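PDB 3GKQ: terminal oxygenase component of carbazole 1,9a-dioxygenase from Sphingomonas, which probably catalyses the angular dioxygenation of carbazole at a nonheme iron(II) centre, using electrons passed on through its Rieske [2Fe-2S] cluster. Local coordinates for residues E131-V136 with G155-D160; L215-T220 with G227-L232; V270-P275 with T282-Y287. One frame throughout, in Å; residues are numbered along the deposited sequence.

Interaction 1. Residues E131-V136 with G155-D160; sequences EEKGLV and GFLDAD
Lys-133 and Phe-156 run antiparallel alongside one another, the aliphatic stem of the lysine passing the phenyl ring obliquely while its amino end reaches the backbone beyond. The stem makes an off-centre CH-pi contact, with Lys-133 CG 4.3 Å from the centroid of the Phe-156 ring. Because the lysine chain is bent at its second torsion (chi2 -58°) and straight from there on, its methylenes follow the loop 155-160 and bring NZ to a carbonyl. Lys-133 NZ donates to Asp-158 O at 2.6 Å, tilted 28° from the carbonyl plane, and also to Leu-161 O just past the loop, so two main-chain acceptors hold the ammonium. The lysine projects from a type I' turn, Glu-132 to Leu-135, the tight reversal of a two-residue beta hairpin between strands 129-132 and 135-140. Both corners of this turn have positive phi, and Gly-134 takes the second without strain. At right angles to Phe-156, the side chain of Leu-135 brings CD1 to 3.9 Å from Phe-156 CZ. On the loop side, a type I turn from Gly-155 to Asp-158 presents the ring, and the first torsion of Phe-156, with CG opposite the backbone N (chi1 -178°), lets the end of the ring reach the hairpin. Leu-157 CD2 meets the first methylene of Glu-132, CB, at 3.9 Å, an apolar touch.

Interaction 2. Residues L215-T220 with G227-L232; sequences LTRSVT and GVFDLL
Arg-217 and Phe-229 extend together from one face of a two-stranded antiparallel hairpin, the guanidinium over the phenyl ring with the two planes 27° apart. Arg-217 NH2 sits above the ring toward its rim, 3.3 Å from Phe-229 CE2, while the methyl Val-219 CG2 comes to the ring's edge. The long arginine stem suits this place: bent at its third torsion (chi3 68°), it turns the flat cation onto the aromatic face.

Beneath, the hydrogen-bonded pair of the same two residues satisfies both of its amides. Phe-229 N donates to Arg-217 O at 2.8 Å and nearly straight, at 170°, whereas the return bond from Arg-217 N to Phe-229 O is longer, 3.2 Å. Val-219 and Gly-227 exchange a second such pair of bonds. At the other end Leu-215 O takes two donors, Leu-231 N at 2.6 Å, which comes from above the carbonyl plane, and a water at 2.7 Å from that oxygen. Asp-230 OD1 accepts Leu-232 N at 3.2 Å, closing an Asx turn where the strand ends.

A serine in place of Phe-229 would probably leave the guanidinium without the surface it lies on and open a gap beside Val-219.

The hairpin lies at one edge of the antiparallel sheet of the Bet v 1-like ring-hydroxylase domain. Strand 216-219 is outermost within this chain; strand 227-230 bonds onward to strand 262-266, whose Trp-266 meets Phe-229 edge-to-face, while Thr-216 and Ser-218 touch helix 361-373.

Interaction 3. Residues V270-P275 with T282-Y287; sequences VLKVDP and TQFEWY
Thr-282 OG1 donates to Asp-274 OD1 at 2.6 Å, at the end of the strands next to the connecting loop, meeting the carboxylate from above its plane. Small and beta-branched, the threonine suits a strand and also turns its methyl toward Val-273 O. From there the antiparallel ladder runs on: Val-273 pairs with Gln-283 and Leu-271 with Glu-285, each by two main-chain bonds, the straightest being Val-273 N to Gln-283 O at 171°.

On one face, Val-270 CG2 stands over the six-membered ring of Trp-286, 3.7 Å from its centroid. Lys-272, on the same face and fully extended, lays CG 3.8 Å from Phe-284 CE1 and sends NZ to Pro-154 O. On the opposite face, Leu-271 CD2 packs 3.6 Å from Glu-285 OE1, beside the Tyr-287 hydroxyl that donates to this oxygen at 2.6 Å. Glu-285 OE2 is bonded by Tyr-297 and weakly by Gln-283 NE2, which also bonds to Asn-331, so both carboxylate oxygens of this buried acid have hydrogen-bond partners.

The hairpin belongs to the curved antiparallel sheet of the Bet v 1-like catalytic domain of ring hydroxylases, and the side chain of Glu-285 lies about 6 Å from the iron(II) that His-186, His-190 and Asp-334 bind.

Interactions 2 and 3 are two hairpins of one antiparallel sheet, joined through strand 262-266, which lies between strands 227-230 and 270-274; their centres are 14 Å apart and their nearest atoms about 6 Å, without touching. The side chain of Glu-285 is about 6 Å from a bound iron(II). The side chain of Asp-230 is about 11 Å from a bound iron(II), so interaction 3 is the nearer. Interaction 1 lies away from the annotated sites but meets interaction 3 directly: Phe-156 packs edge-to-face on both Phe-284 and Trp-286, with Phe-156 CZ 3.7 Å from Trp-286 CH2. Through that ring the hairpin 131-136 is joined to the sheet of interaction 3, whereas interactions 1 and 2 remain 23 Å apart between centres.

Interaction 1. Residues E131-V136 with G155-D160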
loop_
_atom_site.group_PDB
_atom_site.type_symbol
_atom_site.label_atom_id
_atom_site.label_comp_id
_atom_site.label_asym_id
_atom_site.label_seq_id
_atom_site.Cartn_x
_atom_site.Cartn_y
_atom_site.Cartn_z
ATOM N N GLU A 131 -21.507 -29.970 8.000
ATOM C CA GLU A 131 -21.433 -30.076 6.555
ATOM C C GLU A 131 -22.809 -30.448 6.031
ATOM O O GLU A 131 -23.304 -31.547 6.275
ATOM C CB GLU A 131 -20.386 -31.122 6.174
ATOM C CG GLU A 131 -20.173 -31.306 4.692
ATOM C CD GLU A 131 -18.885 -32.046 4.401
ATOM O OE1 GLU A 131 -18.455 -32.833 5.268
ATOM O OE2 GLU A 131 -18.309 -31.849 3.313
ATOM N N GLU A 132 -23.434 -29.512 5.326
ATOM C CA GLU A 132 -24.768 -29.725 4.782
ATOM C C GLU A 132 -24.899 -29.058 3.425
ATOM O O GLU A 132 -24.245 -28.048 3.147
ATOM C CB GLU A 132 -25.833 -29.127 5.706
ATOM C CG GLU A 132 -25.777 -29.567 7.163
ATOM C CD GLU A 132 -26.098 -31.033 7.348
ATOM O OE1 GLU A 132 -27.005 -31.536 6.653
ATOM O OE2 GLU A 132 -25.451 -31.681 8.199
ATOM N N LYS A 133 -25.758 -29.627 2.585
ATOM C CA LYS A 133 -26.025 -29.084 1.262
ATOM C C LYS A 133 -24.780 -28.752 0.453
ATOM O O LYS A 133 -24.754 -27.755 -0.267
ATOM C CB LYS A 133 -26.897 -27.835 1.392
ATOM C CG LYS A 133 -28.220 -28.088 2.086
ATOM C CD LYS A 133 -29.015 -29.158 1.346
ATOM C CE LYS A 133 -30.317 -29.481 2.055
ATOM N NZ LYS A 133 -31.065 -30.552 1.338
ATOM N N GLY A 134 -23.754 -29.586 0.576
ATOM C CA GLY A 134 -22.528 -29.369 -0.170
ATOM C C GLY A 134 -21.657 -28.237 0.343
ATOM O O GLY A 134 -20.751 -27.786 -0.356
ATOM N N LEU A 135 -21.916 -27.783 1.563
ATOM C CA LEU A 135 -21.136 -26.695 2.145
ATOM C C LEU A 135 -20.561 -27.059 3.505
ATOM O O LEU A 135 -21.172 -27.800 4.274
ATOM C CB LEU A 135 -22.006 -25.445 2.313
ATOM C CG LEU A 135 -22.529 -24.742 1.063
ATOM C CD1 LEU A 135 -23.609 -23.743 1.463
ATOM C CD2 LEU A 135 -21.380 -24.049 0.345
ATOM N N VAL A 136 -19.378 -26.533 3.795
ATOM C CA VAL A 136 -18.749 -26.766 5.086
ATOM C C VAL A 136 -18.935 -25.498 5.915
ATOM O O VAL A 136 -18.413 -24.437 5.564
ATOM C CB VAL A 136 -17.236 -27.071 4.938
ATOM C CG1 VAL A 136 -16.589 -26.062 4.010
ATOM C CG2 VAL A 136 -16.555 -27.016 6.302
ATOM N N GLY A 155 -36.006 -23.263 5.139
ATOM C CA GLY A 155 -36.063 -24.207 4.035
ATOM C C GLY A 155 -34.754 -24.589 3.369
ATOM O O GLY A 155 -34.732 -25.481 2.517
ATOM N N PHE A 156 -33.659 -23.932 3.736
ATOM C CA PHE A 156 -32.382 -24.262 3.118
ATOM C C PHE A 156 -31.954 -25.695 3.421
ATOM O O PHE A 156 -31.325 -26.351 2.590
ATOM C CB PHE A 156 -31.280 -23.310 3.586
ATOM C CG PHE A 156 -29.955 -23.569 2.934
ATOM C CD1 PHE A 156 -29.763 -23.279 1.585
ATOM C CD2 PHE A 156 -28.910 -24.142 3.652
ATOM C CE1 PHE A 156 -28.555 -23.557 0.963
ATOM C CE2 PHE A 156 -27.697 -24.424 3.037
ATOM C CZ PHE A 156 -27.518 -24.133 1.691
ATOM N N LEU A 157 -32.293 -26.179 4.609
ATOM C CA LEU A 157 -31.914 -27.528 5.006
ATOM C C LEU A 157 -32.982 -28.590 4.744
ATOM O O LEU A 157 -32.873 -29.709 5.242
ATOM C CB LEU A 157 -31.527 -27.547 6.489
ATOM C CG LEU A 157 -30.382 -26.614 6.906
ATOM C CD1 LEU A 157 -30.203 -26.669 8.413
ATOM C CD2 LEU A 157 -29.096 -27.018 6.200
ATOM N N ASP A 158 -34.009 -28.255 3.966
ATOM C CA ASP A 158 -35.051 -29.238 3.666
ATOM C C ASP A 158 -34.427 -30.465 3.006
ATOM O O ASP A 158 -33.565 -30.347 2.135
ATOM C CB ASP A 158 -36.122 -28.646 2.748
ATOM C CG ASP A 158 -37.036 -27.675 3.470
ATOM O OD1 ASP A 158 -37.046 -27.688 4.720
ATOM O OD2 ASP A 158 -37.752 -26.909 2.792
ATOM N N ALA A 159 -34.874 -31.642 3.429
ATOM C CA ALA A 159 -34.355 -32.903 2.910
ATOM C C ALA A 159 -34.397 -33.037 1.391
ATOM O O ALA A 159 -33.450 -33.537 0.784
ATOM C CB ALA A 159 -35.110 -34.068 3.551
ATOM N N ASP A 160 -35.485 -32.582 0.778
ATOM C CA ASP A 160 -35.651 -32.697 -0.668
ATOM C C ASP A 160 -35.081 -31.548 -1.495
ATOM O O ASP A 160 -35.322 -31.473 -2.706
ATOM C CB ASP A 160 -37.138 -32.860 -0.991
ATOM C CG ASP A 160 -37.949 -31.628 -0.630
ATOM O OD1 ASP A 160 -37.661 -31.011 0.418
ATOM O OD2 ASP A 160 -38.882 -31.283 -1.387
#

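Interaction 2. Residues L215-T220 with G227-L232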
loop_
_atom_site.group_PDB
_atom_site.type_symbol
_atom_site.label_atom_id
_atom_site.label_comp_id
_atom_site.label_asym_id
_atom_site.label_seq_id
_atom_site.Cartn_x
_atom_site.Cartn_y
_atom_site.Cartn_z
ATOM N N LEU A 215 -44.444 -2.747 4.542
ATOM C CA LEU A 215 -43.425 -3.021 3.532
ATOM C C LEU A 215 -42.506 -4.144 3.996
ATOM O O LEU A 215 -41.795 -4.748 3.198
ATOM C CB LEU A 215 -42.587 -1.763 3.252
ATOM C CG LEU A 215 -43.294 -0.535 2.669
ATOM C CD1 LEU A 215 -42.273 0.568 2.423
ATOM C CD2 LEU A 215 -44.000 -0.908 1.367
ATOM N N THR A 216 -42.521 -4.422 5.293
ATOM C CA THR A 216 -41.677 -5.472 5.833
ATOM C C THR A 216 -42.360 -6.221 6.963
ATOM O O THR A 216 -43.362 -5.765 7.517
ATOM C CB THR A 216 -40.345 -4.904 6.393
ATOM O OG1 THR A 216 -40.617 -4.091 7.543
ATOM C CG2 THR A 216 -39.629 -4.065 5.345
ATOM N N ARG A 217 -41.797 -7.378 7.288
ATOM C CA ARG A 217 -42.276 -8.213 8.375
ATOM C C ARG A 217 -41.029 -8.821 9.004
ATOM O O ARG A 217 -40.181 -9.363 8.301
ATOM C CB ARG A 217 -43.199 -9.321 7.854
ATOM C CG ARG A 217 -43.763 -10.208 8.960
ATOM C CD ARG A 217 -44.934 -11.059 8.469
ATOM N NE ARG A 217 -44.541 -12.079 7.496
ATOM C CZ ARG A 217 -43.868 -13.185 7.801
ATOM N NH1 ARG A 217 -43.504 -13.424 9.056
ATOM N NH2 ARG A 217 -43.565 -14.059 6.848
ATOM N N SER A 218 -40.908 -8.711 10.321
ATOM C CA SER A 218 -39.758 -9.260 11.023
ATOM C C SER A 218 -40.115 -10.545 11.757
ATOM O O SER A 218 -41.254 -10.728 12.197
ATOM C CB SER A 218 -39.208 -8.245 12.030
ATOM O OG SER A 218 -38.627 -7.132 11.372
ATOM N N VAL A 219 -39.128 -11.427 11.879
ATOM C CA VAL A 219 -39.277 -12.705 12.567
ATOM C C VAL A 219 -38.179 -12.715 13.624
ATOM O O VAL A 219 -36.993 -12.712 13.294
ATOM C CB VAL A 219 -39.064 -13.879 11.600
ATOM C CG1 VAL A 219 -39.259 -15.197 12.325
ATOM C CG2 VAL A 219 -40.027 -13.762 10.433
ATOM N N THR A 220 -38.565 -12.721 14.895
ATOM C CA THR A 220 -37.575 -12.685 15.957
ATOM C C THR A 220 -37.753 -13.716 17.071
ATOM O O THR A 220 -37.176 -13.576 18.149
ATOM C CB THR A 220 -37.521 -11.271 16.577
ATOM O OG1 THR A 220 -36.465 -11.213 17.540
ATOM C CG2 THR A 220 -38.841 -10.930 17.262
ATOM N N GLY A 227 -34.916 -12.896 10.887
ATOM C CA GLY A 227 -34.669 -12.103 9.700
ATOM C C GLY A 227 -35.803 -11.172 9.340
ATOM O O GLY A 227 -36.739 -10.979 10.123
ATOM N N VAL A 228 -35.718 -10.604 8.142
ATOM C CA VAL A 228 -36.719 -9.664 7.658
ATOM C C VAL A 228 -37.229 -10.063 6.280
ATOM O O VAL A 228 -36.454 -10.473 5.417
ATOM C CB VAL A 228 -36.127 -8.237 7.551
ATOM C CG1 VAL A 228 -37.204 -7.252 7.110
ATOM C CG2 VAL A 228 -35.520 -7.822 8.888
ATOM N N PHE A 229 -38.540 -9.950 6.090
ATOM C CA PHE A 229 -39.165 -10.266 4.812
ATOM C C PHE A 229 -39.435 -8.953 4.100
ATOM O O PHE A 229 -39.974 -8.015 4.687
ATOM C CB PHE A 229 -40.497 -11.003 5.019
ATOM C CG PHE A 229 -40.348 -12.474 5.271
ATOM C CD1 PHE A 229 -40.086 -13.348 4.222
ATOM C CD2 PHE A 229 -40.454 -12.985 6.559
ATOM C CE1 PHE A 229 -39.933 -14.715 4.453
ATOM C CE2 PHE A 229 -40.301 -14.349 6.801
ATOM C CZ PHE A 229 -40.039 -15.214 5.744
ATOM N N ASP A 230 -39.050 -8.882 2.835
ATOM C CA ASP A 230 -39.282 -7.680 2.058
ATOM C C ASP A 230 -40.666 -7.792 1.434
ATOM O O ASP A 230 -40.901 -8.622 0.552
ATOM C CB ASP A 230 -38.200 -7.535 0.991
ATOM C CG ASP A 230 -38.513 -6.457 -0.013
ATOM O OD1 ASP A 230 -39.203 -5.477 0.345
ATOM O OD2 ASP A 230 -38.050 -6.585 -1.166
ATOM N N LEU A 231 -41.579 -6.956 1.921
ATOM C CA LEU A 231 -42.963 -6.944 1.463
ATOM C C LEU A 231 -43.315 -5.744 0.575
ATOM O O LEU A 231 -44.468 -5.310 0.547
ATOM C CB LEU A 231 -43.900 -6.957 2.676
ATOM C CG LEU A 231 -43.738 -8.074 3.717
ATOM C CD1 LEU A 231 -44.728 -7.830 4.855
ATOM C CD2 LEU A 231 -43.979 -9.448 3.086
ATOM N N LEU A 232 -42.333 -5.204 -0.141
ATOM C CA LEU A 232 -42.580 -4.061 -1.016
ATOM C C LEU A 232 -43.347 -4.563 -2.243
ATOM O O LEU A 232 -44.236 -3.882 -2.762
ATOM C CB LEU A 232 -41.252 -3.434 -1.456
ATOM C CG LEU A 232 -41.217 -1.972 -1.936
ATOM C CD1 LEU A 232 -39.842 -1.667 -2.505
ATOM C CD2 LEU A 232 -42.268 -1.720 -2.992
HETATM O O HOH W 1 -39.814 -3.580 1.755
#

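Interaction 3. Residues V270-P275 with T282-Y287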
loop_
_atom_site.group_PDB
_atom_site.type_symbol
_atom_site.label_atom_id
_atom_site.label_comp_id
_atom_site.label_asym_id
_atom_site.label_seq_id
_atom_site.Cartn_x
_atom_site.Cartn_y
_atom_site.Cartn_z
ATOM N N VAL A 270 -27.536 -13.610 5.527
ATOM C CA VAL A 270 -27.749 -14.454 4.356
ATOM C C VAL A 270 -29.080 -14.131 3.683
ATOM O O VAL A 270 -30.114 -14.002 4.343
ATOM C CB VAL A 270 -27.691 -15.952 4.749
ATOM C CG1 VAL A 270 -28.603 -16.212 5.922
ATOM C CG2 VAL A 270 -28.075 -16.823 3.571
ATOM N N LEU A 271 -29.037 -13.997 2.363
ATOM C CA LEU A 271 -30.214 -13.654 1.579
ATOM C C LEU A 271 -30.932 -14.854 0.973
ATOM O O LEU A 271 -30.316 -15.880 0.667
ATOM C CB LEU A 271 -29.812 -12.707 0.449
ATOM C CG LEU A 271 -30.915 -12.096 -0.421
ATOM C CD1 LEU A 271 -31.564 -10.935 0.316
ATOM C CD2 LEU A 271 -30.311 -11.606 -1.732
ATOM N N LYS A 272 -32.245 -14.713 0.815
ATOM C CA LYS A 272 -33.074 -15.742 0.197
ATOM C C LYS A 272 -34.018 -15.060 -0.788
ATOM O O LYS A 272 -34.858 -14.248 -0.392
ATOM C CB LYS A 272 -33.899 -16.507 1.236
ATOM C CG LYS A 272 -34.815 -17.563 0.598
ATOM C CD LYS A 272 -35.652 -18.302 1.628
ATOM C CE LYS A 272 -36.619 -19.275 0.958
ATOM N NZ LYS A 272 -37.473 -19.975 1.961
ATOM N N VAL A 273 -33.858 -15.375 -2.070
ATOM C CA VAL A 273 -34.705 -14.808 -3.118
ATOM C C VAL A 273 -35.528 -15.965 -3.677
ATOM O O VAL A 273 -34.982 -16.921 -4.237
ATOM C CB VAL A 273 -33.857 -14.175 -4.231
ATOM C CG1 VAL A 273 -34.754 -13.505 -5.253
ATOM C CG2 VAL A 273 -32.893 -13.155 -3.626
ATOM N N ASP A 274 -36.845 -15.881 -3.517
ATOM C CA ASP A 274 -37.719 -16.955 -3.960
ATOM C C ASP A 274 -38.938 -16.499 -4.763
ATOM O O ASP A 274 -39.741 -15.695 -4.288
ATOM C CB ASP A 274 -38.163 -17.741 -2.728
ATOM C CG ASP A 274 -38.785 -19.069 -3.074
ATOM O OD1 ASP A 274 -38.356 -19.686 -4.073
ATOM O OD2 ASP A 274 -39.689 -19.503 -2.329
ATOM N N PRO A 275 -39.077 -16.993 -6.007
ATOM C CA PRO A 275 -38.156 -17.913 -6.687
ATOM C C PRO A 275 -37.172 -17.111 -7.534
ATOM O O PRO A 275 -37.454 -15.973 -7.901
ATOM C CB PRO A 275 -39.095 -18.751 -7.543
ATOM C CG PRO A 275 -40.084 -17.719 -8.003
ATOM C CD PRO A 275 -40.362 -16.921 -6.732
ATOM N N THR A 282 -34.615 -21.452 -6.246
ATOM C CA THR A 282 -34.550 -20.539 -5.112
ATOM C C THR A 282 -33.081 -20.194 -4.912
ATOM O O THR A 282 -32.229 -21.083 -4.873
ATOM C CB THR A 282 -35.095 -21.181 -3.818
ATOM O OG1 THR A 282 -36.493 -21.452 -3.969
ATOM C CG2 THR A 282 -34.904 -20.237 -2.634
ATOM N N GLN A 283 -32.780 -18.908 -4.796
ATOM C CA GLN A 283 -31.401 -18.493 -4.611
ATOM C C GLN A 283 -31.100 -18.067 -3.177
ATOM O O GLN A 283 -31.878 -17.344 -2.552
ATOM C CB GLN A 283 -31.059 -17.357 -5.573
ATOM C CG GLN A 283 -29.582 -16.996 -5.568
ATOM C CD GLN A 283 -29.199 -16.125 -6.740
ATOM O OE1 GLN A 283 -29.658 -16.345 -7.859
ATOM N NE2 GLN A 283 -28.341 -15.137 -6.498
ATOM N N PHE A 284 -29.961 -18.533 -2.673
ATOM C CA PHE A 284 -29.500 -18.228 -1.321
ATOM C C PHE A 284 -28.111 -17.602 -1.450
ATOM O O PHE A 284 -27.261 -18.128 -2.171
ATOM C CB PHE A 284 -29.394 -19.514 -0.497
ATOM C CG PHE A 284 -30.684 -20.287 -0.393
ATOM C CD1 PHE A 284 -31.600 -20.009 0.618
ATOM C CD2 PHE A 284 -30.968 -21.313 -1.290
ATOM C CE1 PHE A 284 -32.780 -20.747 0.737
ATOM C CE2 PHE A 284 -32.146 -22.055 -1.180
ATOM C CZ PHE A 284 -33.053 -21.772 -0.162
ATOM N N GLU A 285 -27.875 -16.489 -0.759
ATOM C CA GLU A 285 -26.573 -15.826 -0.829
ATOM C C GLU A 285 -25.984 -15.505 0.540
ATOM O O GLU A 285 -26.690 -15.042 1.433
ATOM C CB GLU A 285 -26.667 -14.508 -1.602
ATOM C CG GLU A 285 -27.299 -14.590 -2.972
ATOM C CD GLU A 285 -27.053 -13.332 -3.784
ATOM O OE1 GLU A 285 -27.122 -12.221 -3.209
ATOM O OE2 GLU A 285 -26.793 -13.455 -4.997
ATOM N N TRP A 286 -24.683 -15.748 0.683
ATOM C CA TRP A 286 -23.947 -15.450 1.911
ATOM C C TRP A 286 -22.900 -14.397 1.558
ATOM O O TRP A 286 -22.409 -14.350 0.429
ATOM C CB TRP A 286 -23.226 -16.694 2.444
ATOM C CG TRP A 286 -24.044 -17.569 3.359
ATOM C CD1 TRP A 286 -24.058 -17.541 4.723
ATOM C CD2 TRP A 286 -24.943 -18.617 2.973
ATOM N NE1 TRP A 286 -24.904 -18.510 5.214
ATOM C CE2 TRP A 286 -25.462 -19.186 4.157
ATOM C CE3 TRP A 286 -25.362 -19.132 1.736
ATOM C CZ2 TRP A 286 -26.375 -20.246 4.148
ATOM C CZ3 TRP A 286 -26.272 -20.184 1.723
ATOM C CH2 TRP A 286 -26.767 -20.730 2.924
ATOM N N TYR A 287 -22.571 -13.553 2.530
ATOM C CA TYR A 287 -21.570 -12.507 2.368
ATOM C C TYR A 287 -20.707 -12.677 3.611
ATOM O O TYR A 287 -20.830 -11.926 4.572
ATOM C CB TYR A 287 -22.243 -11.137 2.380
ATOM C CG TYR A 287 -23.461 -11.072 1.498
ATOM C CD1 TYR A 287 -23.345 -10.895 0.120
ATOM C CD2 TYR A 287 -24.733 -11.237 2.037
ATOM C CE1 TYR A 287 -24.476 -10.885 -0.703
ATOM C CE2 TYR A 287 -25.864 -11.231 1.227
ATOM C CZ TYR A 287 -25.729 -11.055 -0.138
ATOM O OH TYR A 287 -26.854 -11.050 -0.930
#